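PDB 2V6K: maleylpyruvate isomerase from Ralstonia sp., which catalyses the glutathione-dependent isomerisation of maleylpyruvate to fumarylpyruvate in naphthalene degradation, as a homodimeric zeta-class glutathione transferase. Local coordinates for residues Y156-V170 / I189-F202. Numbering follows the deposited sequence.
Sequences YSFGDTPTLADCYLV and IRAVDAACGELDAF
The capping box that starts helix 164-178 presents Asp166 to helix 187-196: Asp166 CB and the Tyr156 ring both meet Cys196 SG. The sulfur lies at the ring's edge, 3.8 Å from Tyr156 CD1, and a small, polarisable thiol suits this place between the ring edge and Asp166 CB. Tyr156 CG stands anti to its own carbonyl carbon (chi1 -52°), which lays the ring beside Ala195 and Cys196, with its hydroxyl end at Leu199, beyond the helix. Leu199 CD1 packs 3.6 Å from Pro162 CG, while a water links Tyr156 OH to Ala195 O.

Asp166, with its short carboxylate, can take backbone and hydroxyl donors at once. Its OD1 accepts from Ser157 N on the syn lone pair and from Ser157 OG, above the carboxylate plane, at 2.7 Å; its OD2 accepts from Thr163 N at 2.9 Å (163°). Thr163 OG1 answers with a weak bond from Ala165 N. Three bonds thus fix the buried carboxylate, which probably stays ionised.

Branched Val192 and Leu169 fill the apolar side, and flat Phe202 covers Cys196, whose CB sits over the centre of one face, 3.5 Å above the ring plane. Segments 164-170 and 189-196 cross at -102°. A Thr-X-X-Asp capping box at the start of helix 164-178, tied by its Asp to the preceding loop, is characteristic of the helical C-terminal domain of GSTs.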
loop_
_atom_site.group_PDB
_atom_site.type_symbol
_atom_site.label_atom_id
_atom_site.label_comp_id
_atom_site.label_asym_id
_atom_site.label_seq_id
_atom_site.Cartn_x
_atom_site.Cartn_y
_atom_site.Cartn_z
ATOM N N TYR A 156 9.488 19.761 -5.045
ATOM C CA TYR A 156 9.123 18.507 -4.393
ATOM C C TYR A 156 8.268 17.635 -5.304
ATOM O O TYR A 156 8.100 17.956 -6.480
ATOM C CB TYR A 156 8.450 18.801 -3.045
ATOM C CG TYR A 156 9.288 19.730 -2.198
ATOM C CD1 TYR A 156 10.456 19.282 -1.575
ATOM C CD2 TYR A 156 8.944 21.070 -2.061
ATOM C CE1 TYR A 156 11.241 20.145 -0.814
ATOM C CE2 TYR A 156 9.722 21.944 -1.303
ATOM C CZ TYR A 156 10.867 21.477 -0.686
ATOM O OH TYR A 156 11.629 22.346 0.057
ATOM N N SER A 157 7.743 16.532 -4.782
ATOM C CA SER A 157 6.968 15.611 -5.622
ATOM C C SER A 157 5.710 16.254 -6.187
ATOM O O SER A 157 5.279 15.920 -7.287
ATOM C CB SER A 157 6.573 14.355 -4.846
ATOM O OG SER A 157 7.707 13.580 -4.489
ATOM N N PHE A 158 5.121 17.157 -5.414
ATOM C CA PHE A 158 3.890 17.832 -5.791
ATOM C C PHE A 158 3.946 19.262 -5.275
ATOM O O PHE A 158 4.228 19.495 -4.098
ATOM C CB PHE A 158 2.680 17.106 -5.193
ATOM C CG PHE A 158 1.360 17.695 -5.609
ATOM C CD1 PHE A 158 0.715 17.236 -6.750
ATOM C CD2 PHE A 158 0.773 18.711 -4.865
ATOM C CE1 PHE A 158 -0.504 17.784 -7.149
ATOM C CE2 PHE A 158 -0.438 19.270 -5.257
ATOM C CZ PHE A 158 -1.079 18.804 -6.401
ATOM N N GLY A 159 3.678 20.217 -6.159
ATOM C CA GLY A 159 3.731 21.625 -5.781
ATOM C C GLY A 159 5.101 22.038 -5.273
ATOM O O GLY A 159 6.116 21.456 -5.658
ATOM N N ASP A 160 5.130 23.035 -4.391
ATOM C CA ASP A 160 6.404 23.565 -3.900
ATOM C C ASP A 160 6.522 23.519 -2.378
ATOM O O ASP A 160 7.299 24.268 -1.773
ATOM C CB ASP A 160 6.663 24.977 -4.439
ATOM C CG ASP A 160 8.133 25.365 -4.375
ATOM O OD1 ASP A 160 9.002 24.512 -4.666
ATOM O OD2 ASP A 160 8.417 26.531 -4.034
ATOM N N THR A 161 5.747 22.625 -1.771
ATOM C CA THR A 161 5.905 22.286 -0.361
ATOM C C THR A 161 6.017 20.768 -0.229
ATOM O O THR A 161 5.500 20.027 -1.075
ATOM C CB THR A 161 4.719 22.780 0.495
ATOM O OG1 THR A 161 3.516 22.141 0.054
ATOM C CG2 THR A 161 4.560 24.300 0.401
ATOM N N PRO A 162 6.718 20.290 0.813
ATOM C CA PRO A 162 6.732 18.841 1.022
ATOM C C PRO A 162 5.327 18.305 1.275
ATOM O O PRO A 162 4.508 18.971 1.910
ATOM C CB PRO A 162 7.593 18.674 2.276
ATOM C CG PRO A 162 8.426 19.917 2.329
ATOM C CD PRO A 162 7.541 21.003 1.810
ATOM N N THR A 163 5.057 17.114 0.749
ATOM C CA THR A 163 3.780 16.436 0.962
ATOM C C THR A 163 4.053 15.016 1.426
ATOM O O THR A 163 5.216 14.579 1.502
ATOM C CB THR A 163 2.922 16.372 -0.324
ATOM O OG1 THR A 163 3.623 15.628 -1.328
ATOM C CG2 THR A 163 2.582 17.771 -0.841
ATOM N N LEU A 164 3.001 14.267 1.734
ATOM C CA LEU A 164 3.253 12.896 2.155
ATOM C C LEU A 164 3.926 12.048 1.074
ATOM O O LEU A 164 4.610 11.083 1.398
ATOM C CB LEU A 164 2.035 12.211 2.786
ATOM C CG LEU A 164 0.712 12.002 2.066
ATOM C CD1 LEU A 164 0.797 10.886 1.036
ATOM C CD2 LEU A 164 -0.355 11.687 3.114
ATOM N N ALA A 165 3.788 12.420 -0.201
ATOM C CA ALA A 165 4.501 11.678 -1.249
ATOM C C ALA A 165 6.013 11.712 -1.007
ATOM O O ALA A 165 6.699 10.698 -1.167
ATOM C CB ALA A 165 4.157 12.208 -2.637
ATOM N N ASP A 166 6.532 12.860 -0.585
ATOM C CA ASP A 166 7.964 12.980 -0.296
ATOM C C ASP A 166 8.369 12.133 0.900
ATOM O O ASP A 166 9.496 11.627 0.955
ATOM C CB ASP A 166 8.344 14.439 -0.044
ATOM C CG ASP A 166 7.970 15.337 -1.194
ATOM O OD1 ASP A 166 8.376 15.051 -2.341
ATOM O OD2 ASP A 166 7.270 16.339 -0.945
ATOM N N CYS A 167 7.459 11.986 1.861
ATOM C CA CYS A 167 7.705 11.126 3.018
ATOM C C CYS A 167 7.926 9.685 2.596
ATOM O O CYS A 167 8.714 8.983 3.220
ATOM C CB CYS A 167 6.554 11.185 4.021
ATOM S SG CYS A 167 6.268 12.796 4.746
ATOM N N TYR A 168 7.235 9.253 1.543
ATOM C CA TYR A 168 7.426 7.908 1.004
ATOM C C TYR A 168 8.640 7.830 0.081
ATOM O O TYR A 168 9.374 6.839 0.100
ATOM C CB TYR A 168 6.203 7.466 0.209
ATOM C CG TYR A 168 4.964 7.080 0.989
ATOM C CD1 TYR A 168 4.472 5.773 0.934
ATOM C CD2 TYR A 168 4.233 8.025 1.713
ATOM C CE1 TYR A 168 3.310 5.412 1.596
ATOM C CE2 TYR A 168 3.059 7.670 2.382
ATOM C CZ TYR A 168 2.602 6.363 2.309
ATOM O OH TYR A 168 1.435 5.999 2.928
ATOM N N LEU A 169 8.844 8.849 -0.752
ATOM C CA LEU A 169 9.899 8.791 -1.760
ATOM C C LEU A 169 11.301 8.760 -1.160
ATOM O O LEU A 169 12.143 7.953 -1.572
ATOM C CB LEU A 169 9.778 9.955 -2.753
ATOM C CG LEU A 169 10.837 9.966 -3.857
ATOM C CD1 LEU A 169 10.635 8.791 -4.812
ATOM C CD2 LEU A 169 10.812 11.299 -4.597
ATOM N N VAL A 170 11.559 9.640 -0.200
ATOM C CA VAL A 170 12.908 9.784 0.337
ATOM C C VAL A 170 13.471 8.467 0.920
ATOM O O VAL A 170 14.574 8.068 0.565
ATOM C CB VAL A 170 13.012 11.002 1.289
ATOM C CG1 VAL A 170 14.282 10.966 2.110
ATOM C CG2 VAL A 170 12.952 12.286 0.464
ATOM N N ILE A 189 13.401 12.542 -9.611
ATOM C CA ILE A 189 13.427 11.920 -8.294
ATOM C C ILE A 189 14.686 12.331 -7.527
ATOM O O ILE A 189 14.608 12.695 -6.349
ATOM C CB ILE A 189 13.310 10.379 -8.411
ATOM C CG1 ILE A 189 11.862 9.992 -8.740
ATOM C CG2 ILE A 189 13.777 9.680 -7.138
ATOM C CD1 ILE A 189 11.668 8.512 -9.070
ATOM N N ARG A 190 15.841 12.306 -8.190
ATOM C CA ARG A 190 17.080 12.688 -7.519
ATOM C C ARG A 190 17.020 14.139 -7.042
ATOM O O ARG A 190 17.477 14.453 -5.939
ATOM C CB ARG A 190 18.290 12.452 -8.426
ATOM C CG ARG A 190 18.680 10.976 -8.532
ATOM C CD ARG A 190 19.966 10.777 -9.318
ATOM N NE ARG A 190 19.781 10.786 -10.775
ATOM C CZ ARG A 190 20.125 11.785 -11.584
ATOM N NH1 ARG A 190 20.659 12.905 -11.101
ATOM N NH2 ARG A 190 19.930 11.668 -12.894
ATOM N N ALA A 191 16.430 15.016 -7.854
ATOM C CA ALA A 191 16.306 16.427 -7.480
ATOM C C ALA A 191 15.346 16.618 -6.305
ATOM O O ALA A 191 15.614 17.421 -5.415
ATOM C CB ALA A 191 15.887 17.270 -8.668
ATOM N N VAL A 192 14.243 15.873 -6.288
ATOM C CA VAL A 192 13.305 15.941 -5.162
ATOM C C VAL A 192 13.989 15.458 -3.884
ATOM O O VAL A 192 13.886 16.098 -2.830
ATOM C CB VAL A 192 12.022 15.121 -5.417
ATOM C CG1 VAL A 192 11.186 15.015 -4.141
ATOM C CG2 VAL A 192 11.209 15.750 -6.536
ATOM N N ASP A 193 14.694 14.334 -3.981
ATOM C CA ASP A 193 15.426 13.803 -2.843
ATOM C C ASP A 193 16.433 14.825 -2.304
ATOM O O ASP A 193 16.533 15.024 -1.091
ATOM C CB ASP A 193 16.127 12.500 -3.225
ATOM C CG ASP A 193 16.881 11.889 -2.071
ATOM O OD1 ASP A 193 16.241 11.525 -1.070
ATOM O OD2 ASP A 193 18.119 11.792 -2.166
ATOM N N ALA A 194 17.167 15.478 -3.204
ATOM C CA ALA A 194 18.153 16.475 -2.794
ATOM C C ALA A 194 17.489 17.668 -2.103
ATOM O O ALA A 194 17.980 18.154 -1.074
ATOM C CB ALA A 194 18.974 16.931 -3.993
ATOM N N ALA A 195 16.376 18.137 -2.663
ATOM C CA ALA A 195 15.636 19.257 -2.080
ATOM C C ALA A 195 15.123 18.918 -0.681
ATOM O O ALA A 195 15.264 19.716 0.250
ATOM C CB ALA A 195 14.490 19.680 -2.995
ATOM N N CYS A 196 14.550 17.728 -0.518
ATOM C CA CYS A 196 14.094 17.297 0.800
ATOM C C CYS A 196 15.262 17.193 1.774
ATOM O O CYS A 196 15.125 17.528 2.952
ATOM C CB CYS A 196 13.373 15.954 0.706
ATOM S SG CYS A 196 11.805 16.032 -0.177
ATOM N N GLY A 197 16.416 16.758 1.269
ATOM C CA GLY A 197 17.620 16.600 2.081
ATOM C C GLY A 197 18.161 17.893 2.659
ATOM O O GLY A 197 18.995 17.864 3.562
ATOM N N GLU A 198 17.687 19.026 2.145
ATOM C CA GLU A 198 18.073 20.341 2.665
ATOM C C GLU A 198 17.266 20.749 3.897
ATOM O O GLU A 198 17.627 21.705 4.592
ATOM C CB GLU A 198 17.919 21.418 1.584
ATOM C CG GLU A 198 18.804 21.228 0.360
ATOM C CD GLU A 198 18.592 22.305 -0.691
ATOM O OE1 GLU A 198 18.434 23.488 -0.321
ATOM O OE2 GLU A 198 18.590 21.969 -1.892
ATOM N N LEU A 199 16.180 20.025 4.164
ATOM C CA LEU A 199 15.235 20.397 5.213
ATOM C C LEU A 199 15.508 19.684 6.526
ATOM O O LEU A 199 15.740 18.474 6.552
ATOM C CB LEU A 199 13.798 20.117 4.759
ATOM C CG LEU A 199 13.327 20.792 3.466
ATOM C CD1 LEU A 199 11.958 20.275 3.072
ATOM C CD2 LEU A 199 13.299 22.311 3.610
ATOM N N ASP A 200 15.451 20.435 7.620
ATOM C CA ASP A 200 15.715 19.890 8.948
ATOM C C ASP A 200 14.844 18.681 9.293
ATOM O O ASP A 200 15.328 17.712 9.884
ATOM C CB ASP A 200 15.539 20.978 10.010
ATOM C CG ASP A 200 16.062 20.555 11.364
ATOM O OD1 ASP A 200 17.280 20.302 11.479
ATOM O OD2 ASP A 200 15.254 20.478 12.310
ATOM N N ALA A 201 13.566 18.727 8.922
ATOM C CA ALA A 201 12.646 17.649 9.275
ATOM C C ALA A 201 13.081 16.326 8.649
ATOM O O ALA A 201 12.982 15.272 9.282
ATOM C CB ALA A 201 11.221 17.998 8.870
ATOM N N PHE A 202 13.568 16.390 7.412
ATOM C CA PHE A 202 14.078 15.206 6.724
ATOM C C PHE A 202 15.425 14.775 7.303
ATOM O O PHE A 202 15.648 13.589 7.551
ATOM C CB PHE A 202 14.198 15.458 5.220
ATOM C CG PHE A 202 12.879 15.453 4.486
ATOM C CD1 PHE A 202 12.453 14.312 3.808
ATOM C CD2 PHE A 202 12.072 16.589 4.450
ATOM C CE1 PHE A 202 11.243 14.296 3.120
ATOM C CE2 PHE A 202 10.856 16.581 3.759
ATOM C CZ PHE A 202 10.443 15.431 3.093
HETATM O O HOH W 1 14.336 22.246 -0.026
HETATM O O HOH W 2 17.000 9.497 0.487
#